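Local coordinates for protein CRISPR-associated endonuclease Cas12b (PDB 5U31) that uses a guide RNA to recognise PAM-bearing target DNA and cleaves it with a RuvC nuclease domain in antiviral defence, at residues A[940-954]-A[1103-1115]. The protein carries 3 engineered substitutions. Numbering follows the deposited sequence.
Sequences HTLDACPLRADDLIP and QRIEGYLVKQIRS. With nucleotides of chain B.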
ATOM      1  N   HIS A 940      24.458 -11.210  28.638  1.00 67.68           N
ATOM      2  CA  HIS A 940      24.862 -12.299  29.512  1.00 67.64           C
ATOM      3  C   HIS A 940      26.341 -12.259  29.866  1.00 73.21           C
ATOM      4  O   HIS A 940      26.822 -13.170  30.547  1.00 80.41           O
ATOM      5  CB  HIS A 940      24.515 -13.640  28.861  1.00 65.99           C
ATOM      6  CG  HIS A 940      23.098 -13.719  28.387  1.00 70.79           C
ATOM      7  ND1 HIS A 940      22.692 -13.217  27.171  1.00 74.08           N
ATOM      8  CD2 HIS A 940      21.987 -14.220  28.976  1.00 72.81           C
ATOM      9  CE1 HIS A 940      21.395 -13.415  27.025  1.00 70.27           C
ATOM     10  NE2 HIS A 940      20.943 -14.022  28.107  1.00 73.37           N
ATOM     11  N   THR A 941      27.061 -11.227  29.430  1.00 76.84           N
ATOM     12  CA  THR A 941      28.486 -11.046  29.711  1.00 80.58           C
ATOM     13  C   THR A 941      29.272 -12.320  29.386  1.00 72.32           C
ATOM     14  O   THR A 941      29.703 -13.074  30.258  1.00 71.61           O
ATOM     15  CB  THR A 941      28.697 -10.606  31.164  1.00 82.98           C
ATOM     16  OG1 THR A 941      28.505 -11.722  32.042  1.00 83.01           O
ATOM     17  CG2 THR A 941      27.709  -9.496  31.531  1.00 55.62           C
ATOM     18  N   LEU A 942      29.437 -12.539  28.085  1.00 56.73           N
ATOM     19  CA  LEU A 942      30.105 -13.719  27.552  1.00 74.38           C
ATOM     20  C   LEU A 942      31.352 -13.326  26.769  1.00 84.97           C
ATOM     21  O   LEU A 942      31.667 -13.903  25.726  1.00 86.57           O
ATOM     22  CB  LEU A 942      29.149 -14.532  26.683  1.00 82.38           C
ATOM     23  CG  LEU A 942      27.792 -14.879  27.301  1.00 78.17           C
ATOM     24  CD1 LEU A 942      26.952 -15.700  26.336  1.00 68.42           C
ATOM     25  CD2 LEU A 942      27.967 -15.614  28.622  1.00 80.55           C
ATOM     26  N   ASP A 943      32.084 -12.336  27.282  1.00 89.34           N
ATOM     27  CA  ASP A 943      33.254 -11.824  26.574  1.00 84.64           C
ATOM     28  C   ASP A 943      34.383 -12.845  26.519  1.00 71.67           C
ATOM     29  O   ASP A 943      35.113 -12.902  25.524  1.00 69.16           O
ATOM     30  CB  ASP A 943      33.734 -10.535  27.242  1.00 93.81           C
ATOM     31  CG  ASP A 943      32.619  -9.522  27.417  1.00103.88           C
ATOM     32  OD1 ASP A 943      31.955  -9.187  26.413  1.00102.41           O
ATOM     33  OD2 ASP A 943      32.395  -9.071  28.560  1.00104.81           O
ATOM     34  N   ALA A 944      34.543 -13.655  27.565  1.00 75.41           N
ATOM     35  CA  ALA A 944      35.624 -14.629  27.641  1.00 74.23           C
ATOM     36  C   ALA A 944      35.199 -16.021  27.196  1.00 79.44           C
ATOM     37  O   ALA A 944      35.916 -16.990  27.463  1.00 79.95           O
ATOM     38  CB  ALA A 944      36.183 -14.690  29.064  1.00 62.73           C
ATOM     39  N   CYS A 945      34.059 -16.146  26.524  1.00 73.29           N
ATOM     40  CA  CYS A 945      33.545 -17.451  26.144  1.00 67.81           C
ATOM     41  C   CYS A 945      33.684 -17.658  24.646  1.00 75.89           C
ATOM     42  O   CYS A 945      33.212 -16.823  23.862  1.00 72.53           O
ATOM     43  CB  CYS A 945      32.079 -17.588  26.563  1.00 74.44           C
ATOM     44  SG  CYS A 945      31.823 -17.483  28.354  1.00 77.22           S
ATOM     45  N   PRO A 946      34.319 -18.751  24.209  1.00 73.63           N
ATOM     46  CA  PRO A 946      34.592 -18.954  22.779  1.00 78.22           C
ATOM     47  C   PRO A 946      33.360 -19.451  22.037  1.00 78.97           C
ATOM     48  O   PRO A 946      32.909 -20.583  22.238  1.00 81.84           O
ATOM     49  CB  PRO A 946      35.716 -19.998  22.789  1.00 71.95           C
ATOM     50  CG  PRO A 946      35.461 -20.796  24.033  1.00 56.77           C
ATOM     51  CD  PRO A 946      34.862 -19.842  25.040  1.00 63.00           C
ATOM     52  N   LEU A 947      32.811 -18.604  21.171  1.00 76.76           N
ATOM     53  CA  LEU A 947      31.703 -19.023  20.325  1.00 63.94           C
ATOM     54  C   LEU A 947      32.205 -19.945  19.220  1.00 66.62           C
ATOM     55  O   LEU A 947      33.302 -19.760  18.687  1.00 67.60           O
ATOM     56  CB  LEU A 947      31.001 -17.810  19.710  1.00 56.81           C
ATOM     57  CG  LEU A 947      30.216 -16.851  20.608  1.00 55.21           C
ATOM     58  CD1 LEU A 947      29.430 -17.629  21.646  1.00 52.76           C
ATOM     59  CD2 LEU A 947      31.131 -15.843  21.281  1.00 68.05           C
ATOM     60  N   ARG A 948      31.398 -20.944  18.879  1.00 69.35           N
ATOM     61  CA  ARG A 948      31.701 -21.858  17.786  1.00 69.85           C
ATOM     62  C   ARG A 948      30.863 -21.503  16.558  1.00 74.94           C
ATOM     63  O   ARG A 948      29.894 -20.743  16.631  1.00 75.06           O
ATOM     64  CB  ARG A 948      31.444 -23.309  18.201  1.00 64.55           C
ATOM     65  CG  ARG A 948      32.313 -23.815  19.339  1.00 74.68           C
ATOM     66  CD  ARG A 948      31.721 -25.090  19.923  1.00 82.44           C
ATOM     67  NE  ARG A 948      32.614 -25.751  20.869  1.00 88.01           N
ATOM     68  CZ  ARG A 948      32.278 -26.817  21.587  1.00 95.12           C
ATOM     69  NH1 ARG A 948      31.063 -27.339  21.475  1.00 94.44           N
ATOM     70  NH2 ARG A 948      33.154 -27.361  22.422  1.00 99.05           N
ATOM     71  N   ALA A 949      31.253 -22.069  15.417  1.00 69.96           N
ATOM     72  CA  ALA A 949      30.502 -21.865  14.186  1.00 71.46           C
ATOM     73  C   ALA A 949      29.125 -22.507  14.295  1.00 70.42           C
ATOM     74  O   ALA A 949      28.973 -23.595  14.856  1.00 82.62           O
ATOM     75  CB  ALA A 949      31.262 -22.445  12.996  1.00 79.16           C
ATOM     76  N   ASP A 950      28.117 -21.814  13.765  1.00 73.27           N
ATOM     77  CA  ASP A 950      26.718 -22.251  13.779  1.00 70.02           C
ATOM     78  C   ASP A 950      26.130 -22.311  15.189  1.00 66.85           C
ATOM     79  O   ASP A 950      25.147 -23.022  15.423  1.00 61.01           O
ATOM     80  CB  ASP A 950      26.543 -23.609  13.084  1.00 63.51           C
ATOM     81  CG  ASP A 950      27.162 -23.643  11.702  1.00 73.53           C
ATOM     82  OD1 ASP A 950      28.266 -24.205  11.556  1.00 72.65           O
ATOM     83  OD2 ASP A 950      26.550 -23.093  10.764  1.00 82.35           O
ATOM     84  N   ASP A 951      26.703 -21.583  16.145  1.00 58.95           N
ATOM     85  CA  ASP A 951      26.100 -21.507  17.468  1.00 59.86           C
ATOM     86  C   ASP A 951      24.789 -20.736  17.392  1.00 63.09           C
ATOM     87  O   ASP A 951      24.734 -19.643  16.824  1.00 57.58           O
ATOM     88  CB  ASP A 951      27.046 -20.836  18.462  1.00 66.12           C
ATOM     89  CG  ASP A 951      27.744 -21.830  19.370  1.00 81.31           C
ATOM     90  OD1 ASP A 951      28.979 -21.736  19.522  1.00 84.84           O
ATOM     91  OD2 ASP A 951      27.057 -22.713  19.923  1.00 90.38           O
ATOM     92  N   LEU A 952      23.730 -21.314  17.953  1.00 64.54           N
ATOM     93  CA  LEU A 952      22.445 -20.630  17.981  1.00 60.83           C
ATOM     94  C   LEU A 952      22.507 -19.438  18.926  1.00 62.15           C
ATOM     95  O   LEU A 952      22.982 -19.552  20.060  1.00 62.86           O
ATOM     96  CB  LEU A 952      21.337 -21.589  18.413  1.00 48.65           C
ATOM     97  CG  LEU A 952      20.694 -22.438  17.319  1.00 45.33           C
ATOM     98  CD1 LEU A 952      19.793 -23.489  17.929  1.00 45.54           C
ATOM     99  CD2 LEU A 952      19.923 -21.553  16.358  1.00 44.33           C
ATOM    100  N   ILE A 953      22.032 -18.292  18.451  1.00 49.23           N
ATOM    101  CA  ILE A 953      21.987 -17.074  19.252  1.00 45.35           C
ATOM    102  C   ILE A 953      20.547 -16.580  19.298  1.00 61.51           C
ATOM    103  O   ILE A 953      20.046 -16.036  18.303  1.00 60.74           O
ATOM    104  CB  ILE A 953      22.923 -15.996  18.688  1.00 45.38           C
ATOM    105  CG1 ILE A 953      24.350 -16.533  18.591  1.00 50.53           C
ATOM    106  CG2 ILE A 953      22.883 -14.760  19.567  1.00 45.58           C
ATOM    107  CD1 ILE A 953      24.954 -16.895  19.928  1.00 52.41           C
ATOM    108  N   PRO A 954      19.846 -16.755  20.412  1.00 57.69           N
ATOM    109  CA  PRO A 954      18.462 -16.274  20.494  1.00 44.16           C
ATOM    110  C   PRO A 954      18.387 -14.759  20.500  1.00 47.83           C
ATOM    111  O   PRO A 954      18.773 -14.112  21.479  1.00 57.51           O
ATOM    112  CB  PRO A 954      17.962 -16.872  21.815  1.00 57.20           C
ATOM    113  CG  PRO A 954      19.193 -17.094  22.613  1.00 45.75           C
ATOM    114  CD  PRO A 954      20.274 -17.440  21.641  1.00 45.78           C
ATOM    115  N   GLN A1103      13.562 -19.479  28.900  1.00 48.21           N
ATOM    116  CA  GLN A1103      14.474 -20.246  29.741  1.00 51.26           C
ATOM    117  C   GLN A1103      14.882 -21.553  29.074  1.00 58.10           C
ATOM    118  O   GLN A1103      16.053 -21.945  29.134  1.00 49.73           O
ATOM    119  CB  GLN A1103      13.831 -20.517  31.100  1.00 52.83           C
ATOM    120  CG  GLN A1103      14.661 -21.397  32.023  1.00 67.73           C
ATOM    121  CD  GLN A1103      13.917 -21.763  33.293  1.00100.51           C
ATOM    122  OE1 GLN A1103      12.783 -21.332  33.507  1.00106.61           O
ATOM    123  NE2 GLN A1103      14.552 -22.565  34.141  1.00104.54           N
ATOM    124  N   ARG A1104      13.943 -22.238  28.424  1.00 52.99           N
ATOM    125  CA  ARG A1104      14.272 -23.535  27.849  1.00 55.21           C
ATOM    126  C   ARG A1104      15.100 -23.425  26.575  1.00 54.81           C
ATOM    127  O   ARG A1104      15.693 -24.427  26.160  1.00 56.28           O
ATOM    128  CB  ARG A1104      12.991 -24.335  27.595  1.00 48.58           C
ATOM    129  CG  ARG A1104      12.408 -24.927  28.869  1.00 59.40           C
ATOM    130  CD  ARG A1104      11.398 -26.030  28.590  1.00 59.58           C
ATOM    131  NE  ARG A1104      11.839 -26.917  27.518  1.00 51.27           N
ATOM    132  CZ  ARG A1104      12.778 -27.844  27.653  1.00 57.18           C
ATOM    133  NH1 ARG A1104      13.385 -28.008  28.820  1.00 77.26           N
ATOM    134  NH2 ARG A1104      13.118 -28.604  26.621  1.00 49.71           N
ATOM    135  N   ILE A1105      15.175 -22.244  25.963  1.00 48.60           N
ATOM    136  CA  ILE A1105      16.002 -22.013  24.779  1.00 46.97           C
ATOM    137  C   ILE A1105      17.192 -21.112  25.101  1.00 53.49           C
ATOM    138  O   ILE A1105      18.344 -21.534  25.002  1.00 68.29           O
ATOM    139  CB  ILE A1105      15.165 -21.439  23.615  1.00 45.85           C
ATOM    140  CG1 ILE A1105      14.115 -22.454  23.163  1.00 45.59           C
ATOM    141  CG2 ILE A1105      16.073 -21.035  22.465  1.00 45.40           C
ATOM    142  CD1 ILE A1105      13.123 -21.897  22.171  1.00 44.58           C
ATOM    143  N   GLU A1106      16.930 -19.861  25.488  1.00 47.76           N
ATOM    144  CA  GLU A1106      18.027 -18.937  25.764  1.00 49.70           C
ATOM    145  C   GLU A1106      18.784 -19.334  27.027  1.00 51.89           C
ATOM    146  O   GLU A1106      20.019 -19.325  27.041  1.00 66.65           O
ATOM    147  CB  GLU A1106      17.501 -17.506  25.880  1.00 51.08           C
ATOM    148  CG  GLU A1106      18.591 -16.444  25.963  1.00 53.86           C
ATOM    149  CD  GLU A1106      18.028 -15.036  26.006  1.00 73.25           C
ATOM    150  OE1 GLU A1106      17.371 -14.689  27.010  1.00 83.67           O
ATOM    151  OE2 GLU A1106      18.235 -14.279  25.035  1.00 78.63           O
ATOM    152  N   GLY A1107      18.062 -19.691  28.093  1.00 49.16           N
ATOM    153  CA  GLY A1107      18.725 -20.079  29.324  1.00 50.33           C
ATOM    154  C   GLY A1107      19.629 -21.285  29.161  1.00 50.85           C
ATOM    155  O   GLY A1107      20.659 -21.391  29.831  1.00 51.75           O
ATOM    156  N   TYR A1108      19.265 -22.204  28.266  1.00 50.35           N
ATOM    157  CA  TYR A1108      20.108 -23.366  28.013  1.00 50.84           C
ATOM    158  C   TYR A1108      21.320 -23.001  27.165  1.00 50.71           C
ATOM    159  O   TYR A1108      22.441 -23.431  27.458  1.00 51.50           O
ATOM    160  CB  TYR A1108      19.294 -24.465  27.331  1.00 50.44           C
ATOM    161  CG  TYR A1108      20.138 -25.603  26.810  1.00 50.83           C
ATOM    162  CD1 TYR A1108      20.441 -26.691  27.616  1.00 51.82           C
ATOM    163  CD2 TYR A1108      20.634 -25.590  25.512  1.00 50.28           C
ATOM    164  CE1 TYR A1108      21.213 -27.731  27.147  1.00 60.64           C
ATOM    165  CE2 TYR A1108      21.411 -26.621  25.036  1.00 50.72           C
ATOM    166  CZ  TYR A1108      21.696 -27.692  25.854  1.00 65.68           C
ATOM    167  OH  TYR A1108      22.464 -28.729  25.379  1.00 64.86           O
ATOM    168  N   LEU A1109      21.111 -22.226  26.097  1.00 49.76           N
ATOM    169  CA  LEU A1109      22.223 -21.868  25.222  1.00 49.65           C
ATOM    170  C   LEU A1109      23.266 -21.044  25.965  1.00 58.89           C
ATOM    171  O   LEU A1109      24.471 -21.194  25.729  1.00 59.71           O
ATOM    172  CB  LEU A1109      21.707 -21.109  23.998  1.00 48.53           C
ATOM    173  CG  LEU A1109      20.883 -21.926  22.999  1.00 47.85           C
ATOM    174  CD1 LEU A1109      20.412 -21.050  21.867  1.00 46.81           C
ATOM    175  CD2 LEU A1109      21.666 -23.109  22.455  1.00 48.27           C
ATOM    176  N   VAL A1110      22.823 -20.175  26.877  1.00 50.51           N
ATOM    177  CA  VAL A1110      23.759 -19.364  27.646  1.00 51.28           C
ATOM    178  C   VAL A1110      24.508 -20.226  28.657  1.00 57.40           C
ATOM    179  O   VAL A1110      25.725 -20.090  28.823  1.00 80.75           O
ATOM    180  CB  VAL A1110      23.015 -18.197  28.322  1.00 51.15           C
ATOM    181  CG1 VAL A1110      23.950 -17.413  29.221  1.00 52.10           C
ATOM    182  CG2 VAL A1110      22.412 -17.281  27.273  1.00 50.03           C
ATOM    183  N   LYS A1111      23.803 -21.131  29.340  1.00 55.10           N
ATOM    184  CA  LYS A1111      24.468 -21.987  30.317  1.00 56.50           C
ATOM    185  C   LYS A1111      25.511 -22.883  29.664  1.00 61.46           C
ATOM    186  O   LYS A1111      26.545 -23.179  30.277  1.00 83.77           O
ATOM    187  CB  LYS A1111      23.446 -22.835  31.074  1.00 68.81           C
ATOM    188  CG  LYS A1111      22.722 -22.097  32.190  1.00 85.89           C
ATOM    189  CD  LYS A1111      21.877 -23.054  33.018  1.00 97.39           C
ATOM    190  CE  LYS A1111      21.217 -22.342  34.190  1.00108.35           C
ATOM    191  NZ  LYS A1111      20.557 -23.298  35.127  1.00112.62           N
ATOM    192  N   GLN A1112      25.273 -23.317  28.427  1.00 55.83           N
ATOM    193  CA  GLN A1112      26.235 -24.200  27.779  1.00 63.34           C
ATOM    194  C   GLN A1112      27.415 -23.441  27.192  1.00 63.29           C
ATOM    195  O   GLN A1112      28.515 -23.999  27.096  1.00 72.51           O
ATOM    196  CB  GLN A1112      25.551 -25.026  26.695  1.00 55.73           C
ATOM    197  CG  GLN A1112      25.024 -26.352  27.203  1.00 66.32           C
ATOM    198  CD  GLN A1112      25.003 -27.403  26.118  1.00 87.91           C
ATOM    199  OE1 GLN A1112      24.952 -28.602  26.399  1.00 93.89           O
ATOM    200  NE2 GLN A1112      25.037 -26.960  24.863  1.00 89.72           N
ATOM    201  N   ILE A1113      27.218 -22.184  26.796  1.00 53.18           N
ATOM    202  CA  ILE A1113      28.341 -21.377  26.332  1.00 53.37           C
ATOM    203  C   ILE A1113      29.276 -21.051  27.490  1.00 54.54           C
ATOM    204  O   ILE A1113      30.504 -21.058  27.338  1.00 57.35           O
ATOM    205  CB  ILE A1113      27.825 -20.108  25.631  1.00 52.40           C
ATOM    206  CG1 ILE A1113      27.256 -20.461  24.254  1.00 51.73           C
ATOM    207  CG2 ILE A1113      28.924 -19.063  25.524  1.00 52.81           C
ATOM    208  CD1 ILE A1113      26.685 -19.278  23.505  1.00 50.42           C
ATOM    209  N   ARG A1114      28.717 -20.796  28.676  1.00 62.77           N
ATOM    210  CA  ARG A1114      29.541 -20.493  29.837  1.00 62.29           C
ATOM    211  C   ARG A1114      30.455 -21.645  30.241  1.00 69.76           C
ATOM    212  O   ARG A1114      31.312 -21.453  31.112  1.00 83.67           O
ATOM    213  CB  ARG A1114      28.660 -20.103  31.023  1.00 60.86           C
ATOM    214  CG  ARG A1114      27.863 -18.821  30.837  1.00 55.50           C
ATOM    215  CD  ARG A1114      27.395 -18.324  32.194  1.00 68.01           C
ATOM    216  NE  ARG A1114      26.123 -17.609  32.153  1.00 67.69           N
ATOM    217  CZ  ARG A1114      26.014 -16.292  32.025  1.00 71.95           C
ATOM    218  NH1 ARG A1114      27.107 -15.548  31.913  1.00 77.84           N
ATOM    219  NH2 ARG A1114      24.818 -15.717  32.010  1.00 64.26           N
ATOM    220  N   SER A1115      30.305 -22.824  29.643  1.00 68.62           N
ATOM    221  CA  SER A1115      31.176 -23.953  29.961  1.00 73.89           C
ATOM    222  C   SER A1115      31.938 -24.447  28.729  1.00 77.55           C
ATOM    223  O   SER A1115      33.163 -24.320  28.647  1.00 73.04           O
ATOM    224  CB  SER A1115      30.365 -25.097  30.574  1.00 67.90           C
ATOM    225  OG  SER A1115      29.236 -25.408  29.776  1.00 70.98           O
TER
ATOM    226  P     G B   2      29.775 -34.433   7.168  1.00101.62           P
ATOM    227  OP1   G B   2      29.870 -35.412   8.281  1.00 95.10           O
ATOM    228  OP2   G B   2      28.524 -34.344   6.372  1.00105.03           O
ATOM    229  O5'   G B   2      30.076 -32.979   7.750  1.00 93.47           O
ATOM    230  C5'   G B   2      30.950 -32.796   8.854  1.00 83.52           C
ATOM    231  C4'   G B   2      30.790 -31.428   9.476  1.00 80.31           C
ATOM    232  O4'   G B   2      31.064 -30.400   8.487  1.00 76.68           O
ATOM    233  C3'   G B   2      29.400 -31.080   9.992  1.00 78.02           C
ATOM    234  O3'   G B   2      29.121 -31.630  11.269  1.00 80.80           O
ATOM    235  C2'   G B   2      29.415 -29.559   9.971  1.00 73.36           C
ATOM    236  O2'   G B   2      30.147 -29.050  11.076  1.00 74.28           O
ATOM    237  C1'   G B   2      30.217 -29.289   8.698  1.00 68.73           C
ATOM    238  N9    G B   2      29.338 -29.147   7.522  1.00 66.04           N
ATOM    239  C8    G B   2      29.273 -29.984   6.434  1.00 65.13           C
ATOM    240  N7    G B   2      28.397 -29.608   5.545  1.00 59.46           N
ATOM    241  C5    G B   2      27.846 -28.453   6.081  1.00 59.30           C
ATOM    242  C6    G B   2      26.838 -27.599   5.568  1.00 68.31           C
ATOM    243  O6    G B   2      26.214 -27.699   4.505  1.00 67.81           O
ATOM    244  N1    G B   2      26.575 -26.541   6.433  1.00 74.94           N
ATOM    245  C2    G B   2      27.200 -26.328   7.638  1.00 73.50           C
ATOM    246  N2    G B   2      26.810 -25.244   8.327  1.00 56.77           N
ATOM    247  N3    G B   2      28.144 -27.118   8.125  1.00 72.79           N
ATOM    248  C4    G B   2      28.415 -28.153   7.300  1.00 62.11           C
TER
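The imidazole of H940 lies against the helix with V1110 CG2 over one face, a CH-pi contact 3.6 Å from the ring centroid. At its edge stand R1114 NH2 and the carboxylate of E1106, carried there by a chain extended beyond CG and turned 71° from the ring plane; E1106 OE1 is hydrogen-bonded to N1102 ND2. At the edge of the R1114 guanidinium, somewhat tilted from its plane, sits the carbonyl of H940: R1114 NH1 donates to H940 O at 2.8 Å, almost head-on to the carbonyl but bent at the hydrogen (143°). T941 OG1 donates to that oxygen from above the carbonyl plane, so H940 O, at the Schellman end of helix 931-940, is gripped twice. R1114 NH1 also lies 3.4 Å from L942 CD2.

Farther along the loop, C945 CB meets I1113 CG2 (3.6 Å) and L947 CD1 meets I1113 CD1. L1109 CD1 touches L952 O (3.5 Å), L952 CB and P954 CD, and P954 CG rests on E1106 CG. D950 OD2 accepts a weak hydrogen bond from N2 of G2 of chain B (3.3 Å), placing the loop beside the RNA.

Helix 1094-1113 of Nuc-II thus packs on Nuc-I, its 1103-1113 part running at 127° to edge strand 952-954, with F936 of helix 931-940 touching V1110 and F972 of strand 972-976 touching L1109.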